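Local coordinates for protein N-acyl homoserine lactonase AiiA (Bacillus thuringiensis subsp. kurstaki, PDB 5EH9) that hydrolyses the lactone ring of N-acyl homoserine lactones, the signals of bacterial quorum sensing, using two zinc ions bound in a metallo-beta-lactamase fold, at residues T54-S59 against L108-A113; F11-R16 against C246-E251. All blocks are in the same frame, centred on the assembly; numbering follows the deposited sequence.

Contact 1: T54-S59 against L108-A113; sequences TGMPES and LHFDHA. With ZN (zinc ion), chain B; ZN (zinc ion), chain C.
Thr54 to Pro57 pack against Phe110 to Ala113, the short helical turn of the HxHxDH motif that marks the metallo-beta-lactamase fold, and the pair illustrates how a metal-binding loop is backed by a second layer of chain. The polar bonds come first. Thr54 N donates to His112 O over 3.0 Å, bent to 148° at the hydrogen and approaching from above the carbonyl plane. One residue on, a water accepts from Gly55 N and donates to Asp111 O, so two successive amides of the loop reach two successive carbonyls of the turn, one directly and one through water. Thr54 OG1 rests on Ala113 CA, while its hydrogen bond goes to Asn116 OD1.

The apolar contacts gather round Phe110. Met56 lies alongside it, pointing the same way: CG sits 4.0 Å from Phe110 CE2, and the bend at chi3 (-69°) turns the terminal methyl away from the ring, toward Ala14 to Arg16 of strand 8-20. Met56 SD makes an oblique Met-aromatic contact, 5.0 Å from the centre of the Phe110 ring. Pro57 CD comes to the ring edge instead, 3.7 Å from Phe110 CD2. Pro78 and Ile76 of strand 76-79 also touch this ring.

On the metal side, Asp111 and His112 direct their CB atoms away from the loop and share one zinc with Asp194 and His238; His109 ND1 binds the other zinc, with His107, His172 and Asp194. Asp53 holds His112 ND1 from the second shell. The water bridging the zinc ions, 2.0 Å from each, donates to Asp111 OD1 at 2.9 Å.

Contact 2: F11-R16 against C246-E251; sequences FVPAGR and CRVFPE. Unlike the reference sequence in segment 11-16: Val12 (reference Ile).
With CG beside its backbone N and opposite the carbonyl carbon (chi1 -74°), Phe11 carries its ring past Arg247 O, which lies 3.7 Å from Phe11 CB and oblique to the ring. Phe249 is turned differently: its CB approaches Phe11 O at 3.7 Å, and with CG anti to the backbone N (chi1 -170°) the ring leads off to meet Tyr10 and Val93.

Between these two phenylalanines the backbones are joined by one direct bond. Phe249 N donates to Phe11 O at 2.9 Å, almost straight at 177°. A neighbouring Val248 CA-H contact also falls on Phe11 O. Water bridges the adjoining position: it accepts from Phe11 N and donates to both Arg247 O and Glu251 O, so a single molecule links the strand to two points of the tail.

The arrangement fastens the irregular C-terminal segment to strand 8-20, which belongs to the seven-stranded mixed sheet of the metallo-beta-lactamase fold and also bonds to strand 33-45 through Val12 and Cys40.

Apolar groups fill in around the backbone bond. Val248 CB meets Pro13 CD at 4.2 Å, and Val248 CG1 lies equally far from Phe11 CB; Trp39 touches both Pro13 and Val248. The ring of Phe11 reaches the interior, where Phe235 and Tyr41 meet it edge-to-face. Within the tail, Glu251 N donates to Val248 O, closing a type VI turn round the cis peptide between Phe249 and Pro250, and the two charged side chains form a salt bridge whose hydrogen bond, Arg247 NH1 to Glu251 OE2 at 3.4 Å, is weak.

In the fold
From the N terminus, strand 8-20 supplies the first half of contact 2, which waits some 230 residues for its partner in the tail after helix 240-243. Inside that long loop, contact 1 closes a shorter one, joining the stretch that follows strand 48-52 to the zinc-binding turn after strand 102-104. The two are nested, not crossed, with centres about 16 Å apart, which makes this chain a worked case of nested closure. They also touch: Met56 CE packs 3.4 Å from Arg16 O, so strand 8-20 links the anchored C-terminal tail to the loop behind the metal site.

Contact 1: T54-S59 against L108-A113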
loop_
_atom_site.group_PDB
_atom_site.type_symbol
_atom_site.label_atom_id
_atom_site.label_comp_id
_atom_site.label_asym_id
_atom_site.label_seq_id
_atom_site.Cartn_x
_atom_site.Cartn_y
_atom_site.Cartn_z
ATOM N N THR A 54 -2.743 2.528 -5.655
ATOM C CA THR A 54 -3.577 3.297 -6.579
ATOM C C THR A 54 -4.843 3.763 -5.896
ATOM O O THR A 54 -5.778 4.191 -6.628
ATOM C CB THR A 54 -3.896 2.517 -7.833
ATOM O OG1 THR A 54 -4.698 1.415 -7.514
ATOM C CG2 THR A 54 -2.656 2.139 -8.610
ATOM N N GLY A 55 -4.956 3.773 -4.585
ATOM C CA GLY A 55 -6.124 4.304 -3.888
ATOM C C GLY A 55 -7.338 3.399 -4.039
ATOM O O GLY A 55 -7.270 2.238 -4.358
ATOM N N MET A 56 -8.497 4.030 -3.779
ATOM C CA MET A 56 -9.759 3.323 -3.625
ATOM C C MET A 56 -10.530 3.361 -4.927
ATOM O O MET A 56 -10.248 4.195 -5.813
ATOM C CB MET A 56 -10.540 3.999 -2.501
ATOM C CG MET A 56 -10.022 3.598 -1.097
ATOM S SD MET A 56 -10.667 4.508 0.298
ATOM C CE MET A 56 -9.914 6.073 0.030
ATOM N N PRO A 57 -11.527 2.497 -5.050
ATOM C CA PRO A 57 -12.278 2.384 -6.317
ATOM C C PRO A 57 -13.310 3.544 -6.466
ATOM O O PRO A 57 -13.720 4.141 -5.464
ATOM C CB PRO A 57 -12.961 1.051 -6.222
ATOM C CG PRO A 57 -13.128 0.874 -4.793
ATOM C CD PRO A 57 -11.962 1.485 -4.069
ATOM N N GLU A 58 -13.699 3.833 -7.693
ATOM C CA GLU A 58 -14.695 4.899 -7.911
ATOM C C GLU A 58 -15.987 4.619 -7.126
ATOM O O GLU A 58 -16.681 5.537 -6.830
ATOM C CB GLU A 58 -14.883 5.182 -9.349
ATOM C CG GLU A 58 -15.620 4.175 -10.183
ATOM C CD GLU A 58 -17.156 4.065 -10.075
ATOM O OE1 GLU A 58 -17.574 2.865 -9.896
ATOM O OE2 GLU A 58 -17.991 5.039 -10.180
ATOM N N SER A 59 -16.301 3.318 -6.909
ATOM C CA SER A 59 -17.536 2.961 -6.140
ATOM C C SER A 59 -17.484 3.497 -4.695
ATOM O O SER A 59 -18.543 3.578 -4.070
ATOM C CB SER A 59 -17.746 1.444 -6.105
ATOM O OG SER A 59 -16.610 0.810 -5.560
ATOM N N LEU A 108 -3.826 -6.377 -3.048
ATOM C CA LEU A 108 -5.030 -6.066 -3.823
ATOM C C LEU A 108 -6.240 -5.756 -2.993
ATOM O O LEU A 108 -7.376 -5.750 -3.514
ATOM C CB LEU A 108 -5.298 -7.130 -4.906
ATOM C CG LEU A 108 -4.175 -7.342 -5.974
ATOM C CD1 LEU A 108 -4.511 -8.535 -6.825
ATOM C CD2 LEU A 108 -3.916 -6.046 -6.761
ATOM N N HIS A 109 -6.072 -5.412 -1.742
ATOM C CA HIS A 109 -7.131 -4.796 -0.940
ATOM C C HIS A 109 -7.637 -3.559 -1.622
ATOM O O HIS A 109 -6.936 -2.845 -2.308
ATOM C CB HIS A 109 -6.687 -4.524 0.474
ATOM C CG HIS A 109 -6.549 -5.785 1.290
ATOM N ND1 HIS A 109 -5.966 -5.787 2.560
ATOM C CD2 HIS A 109 -6.925 -7.054 1.055
ATOM C CE1 HIS A 109 -5.991 -7.029 3.043
ATOM N NE2 HIS A 109 -6.519 -7.809 2.139
ATOM N N PHE A 110 -8.894 -3.224 -1.337
ATOM C CA PHE A 110 -9.585 -2.107 -2.041
ATOM C C PHE A 110 -8.953 -0.781 -1.885
ATOM O O PHE A 110 -9.098 0.106 -2.748
ATOM C CB PHE A 110 -11.079 -2.092 -1.723
ATOM C CG PHE A 110 -11.402 -1.258 -0.539
ATOM C CD1 PHE A 110 -11.056 -1.635 0.748
ATOM C CD2 PHE A 110 -11.960 -0.065 -0.724
ATOM C CE1 PHE A 110 -11.281 -0.788 1.813
ATOM C CE2 PHE A 110 -12.333 0.741 0.366
ATOM C CZ PHE A 110 -11.916 0.400 1.628
ATOM N N ASP A 111 -8.278 -0.575 -0.706
ATOM C CA ASP A 111 -7.582 0.637 -0.442
ATOM C C ASP A 111 -6.182 0.792 -1.009
ATOM O O ASP A 111 -5.559 1.817 -0.857
ATOM C CB ASP A 111 -7.584 0.956 1.085
ATOM C CG ASP A 111 -6.911 -0.157 1.931
ATOM O OD1 ASP A 111 -7.272 -1.342 1.673
ATOM O OD2 ASP A 111 -6.105 0.184 2.825
ATOM N N HIS A 112 -5.791 -0.220 -1.776
ATOM C CA HIS A 112 -4.514 -0.258 -2.424
ATOM C C HIS A 112 -4.531 -0.513 -3.910
ATOM O O HIS A 112 -3.581 -0.122 -4.602
ATOM C CB HIS A 112 -3.633 -1.376 -1.757
ATOM C CG HIS A 112 -3.399 -1.099 -0.336
ATOM N ND1 HIS A 112 -2.270 -0.484 0.133
ATOM C CD2 HIS A 112 -4.181 -1.316 0.726
ATOM C CE1 HIS A 112 -2.407 -0.263 1.423
ATOM N NE2 HIS A 112 -3.550 -0.809 1.808
ATOM N N ALA A 113 -5.606 -1.097 -4.428
ATOM C CA ALA A 113 -5.689 -1.477 -5.821
ATOM C C ALA A 113 -7.006 -1.002 -6.475
ATOM O O ALA A 113 -7.311 -1.419 -7.579
ATOM C CB ALA A 113 -5.530 -2.964 -5.984
HETATM ZN ZN ZN B . -4.396 -0.998 3.686
HETATM ZN ZN ZN C . -4.626 -4.311 3.364
HETATM O O HOH W 1 -3.509 3.132 -2.187
HETATM O O HOH W 2 -5.614 -2.611 3.642
#

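Contact 2: F11-R16 against C246-E251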
loop_
_atom_site.group_PDB
_atom_site.type_symbol
_atom_site.label_atom_id
_atom_site.label_comp_id
_atom_site.label_asym_id
_atom_site.label_seq_id
_atom_site.Cartn_x
_atom_site.Cartn_y
_atom_site.Cartn_z
ATOM N N PHE A 11 5.249 10.781 -0.485
ATOM C CA PHE A 11 4.063 10.229 0.205
ATOM C C PHE A 11 2.840 11.038 -0.278
ATOM O O PHE A 11 2.813 12.253 -0.093
ATOM C CB PHE A 11 4.198 10.390 1.707
ATOM C CG PHE A 11 5.208 9.432 2.367
ATOM C CD1 PHE A 11 6.505 9.392 1.977
ATOM C CD2 PHE A 11 4.820 8.637 3.382
ATOM C CE1 PHE A 11 7.456 8.540 2.599
ATOM C CE2 PHE A 11 5.727 7.753 3.964
ATOM C CZ PHE A 11 7.025 7.709 3.569
ATOM N N VAL A 12 1.856 10.355 -0.882
ATOM C CA VAL A 12 0.759 11.093 -1.538
ATOM C C VAL A 12 -0.536 10.600 -0.908
ATOM O O VAL A 12 -0.997 9.472 -1.113
ATOM C CB VAL A 12 0.749 10.779 -3.012
ATOM C CG1 VAL A 12 -0.366 11.535 -3.714
ATOM C CG2 VAL A 12 2.125 11.087 -3.672
ATOM N N PRO A 13 -1.165 11.461 -0.072
ATOM C CA PRO A 13 -2.455 11.113 0.483
ATOM C C PRO A 13 -3.503 10.783 -0.596
ATOM O O PRO A 13 -3.609 11.557 -1.570
ATOM C CB PRO A 13 -2.838 12.358 1.289
ATOM C CG PRO A 13 -1.523 13.005 1.641
ATOM C CD PRO A 13 -0.685 12.701 0.450
ATOM N N ALA A 14 -4.244 9.715 -0.417
ATOM C CA ALA A 14 -5.180 9.221 -1.404
ATOM C C ALA A 14 -6.578 8.928 -0.791
ATOM O O ALA A 14 -7.147 7.872 -1.012
ATOM C CB ALA A 14 -4.607 8.024 -2.149
ATOM N N GLY A 15 -7.056 9.878 -0.023
ATOM C CA GLY A 15 -8.240 9.635 0.735
ATOM C C GLY A 15 -7.988 8.964 2.080
ATOM O O GLY A 15 -6.831 8.809 2.472
ATOM N N ARG A 16 -9.036 8.549 2.721
ATOM C CA ARG A 16 -8.996 7.947 4.020
ATOM C C ARG A 16 -9.983 6.802 4.129
ATOM O O ARG A 16 -10.782 6.570 3.230
ATOM C CB ARG A 16 -9.220 8.956 5.148
ATOM C CG ARG A 16 -8.317 10.206 5.012
ATOM C CD ARG A 16 -8.408 11.125 6.227
ATOM N NE ARG A 16 -7.806 10.524 7.421
ATOM C CZ ARG A 16 -6.498 10.588 7.658
ATOM N NH1 ARG A 16 -6.045 9.994 8.728
ATOM N NH2 ARG A 16 -5.687 11.271 6.912
ATOM N N CYS A 246 4.850 12.685 9.234
ATOM C CA CYS A 246 5.220 12.419 7.841
ATOM C C CYS A 246 5.338 13.674 7.069
ATOM O O CYS A 246 4.461 14.538 7.126
ATOM C CB CYS A 246 4.188 11.517 7.085
ATOM S SG CYS A 246 4.441 9.924 7.811
ATOM N N ARG A 247 6.425 13.749 6.308
ATOM C CA ARG A 247 6.481 14.738 5.190
ATOM C C ARG A 247 5.696 14.179 3.984
ATOM O O ARG A 247 5.950 13.061 3.561
ATOM C CB ARG A 247 7.936 14.963 4.736
ATOM C CG ARG A 247 8.839 15.533 5.810
ATOM C CD ARG A 247 10.317 15.624 5.347
ATOM N NE ARG A 247 10.533 16.861 4.588
ATOM C CZ ARG A 247 11.335 17.034 3.527
ATOM N NH1 ARG A 247 11.397 18.242 2.942
ATOM N NH2 ARG A 247 12.067 16.034 3.034
ATOM N N VAL A 248 4.787 14.989 3.431
ATOM C CA VAL A 248 3.895 14.558 2.372
ATOM C C VAL A 248 4.038 15.523 1.182
ATOM O O VAL A 248 4.540 16.622 1.354
ATOM C CB VAL A 248 2.426 14.376 2.751
ATOM C CG1 VAL A 248 2.268 13.405 3.906
ATOM C CG2 VAL A 248 1.719 15.714 3.014
ATOM N N PHE A 249 3.627 15.059 0.030
ATOM C CA PHE A 249 3.597 15.861 -1.172
ATOM C C PHE A 249 3.130 17.290 -0.873
ATOM O O PHE A 249 2.157 17.451 -0.164
ATOM C CB PHE A 249 2.671 15.230 -2.226
ATOM C CG PHE A 249 2.794 15.895 -3.576
ATOM C CD1 PHE A 249 2.070 17.052 -3.879
ATOM C CD2 PHE A 249 3.622 15.432 -4.529
ATOM C CE1 PHE A 249 2.218 17.709 -5.081
ATOM C CE2 PHE A 249 3.787 16.053 -5.711
ATOM C CZ PHE A 249 3.083 17.207 -5.988
ATOM N N PRO A 250 3.881 18.284 -1.352
ATOM C CA PRO A 250 4.980 18.300 -2.308
ATOM C C PRO A 250 6.351 18.055 -1.690
ATOM O O PRO A 250 7.342 18.023 -2.403
ATOM C CB PRO A 250 4.927 19.690 -2.846
ATOM C CG PRO A 250 4.570 20.515 -1.636
ATOM C CD PRO A 250 3.470 19.648 -0.992
ATOM N N GLU A 251 6.459 17.861 -0.393
ATOM C CA GLU A 251 7.742 17.431 0.199
ATOM C C GLU A 251 8.042 15.982 -0.178
ATOM O O GLU A 251 7.095 15.235 -0.460
ATOM C CB GLU A 251 7.746 17.605 1.717
ATOM C CG GLU A 251 7.567 19.084 2.117
ATOM C CD GLU A 251 7.824 19.330 3.555
ATOM O OE1 GLU A 251 7.149 18.722 4.382
ATOM O OE2 GLU A 251 8.693 20.167 3.845
HETATM O O HOH W 3 6.553 12.905 0.815
#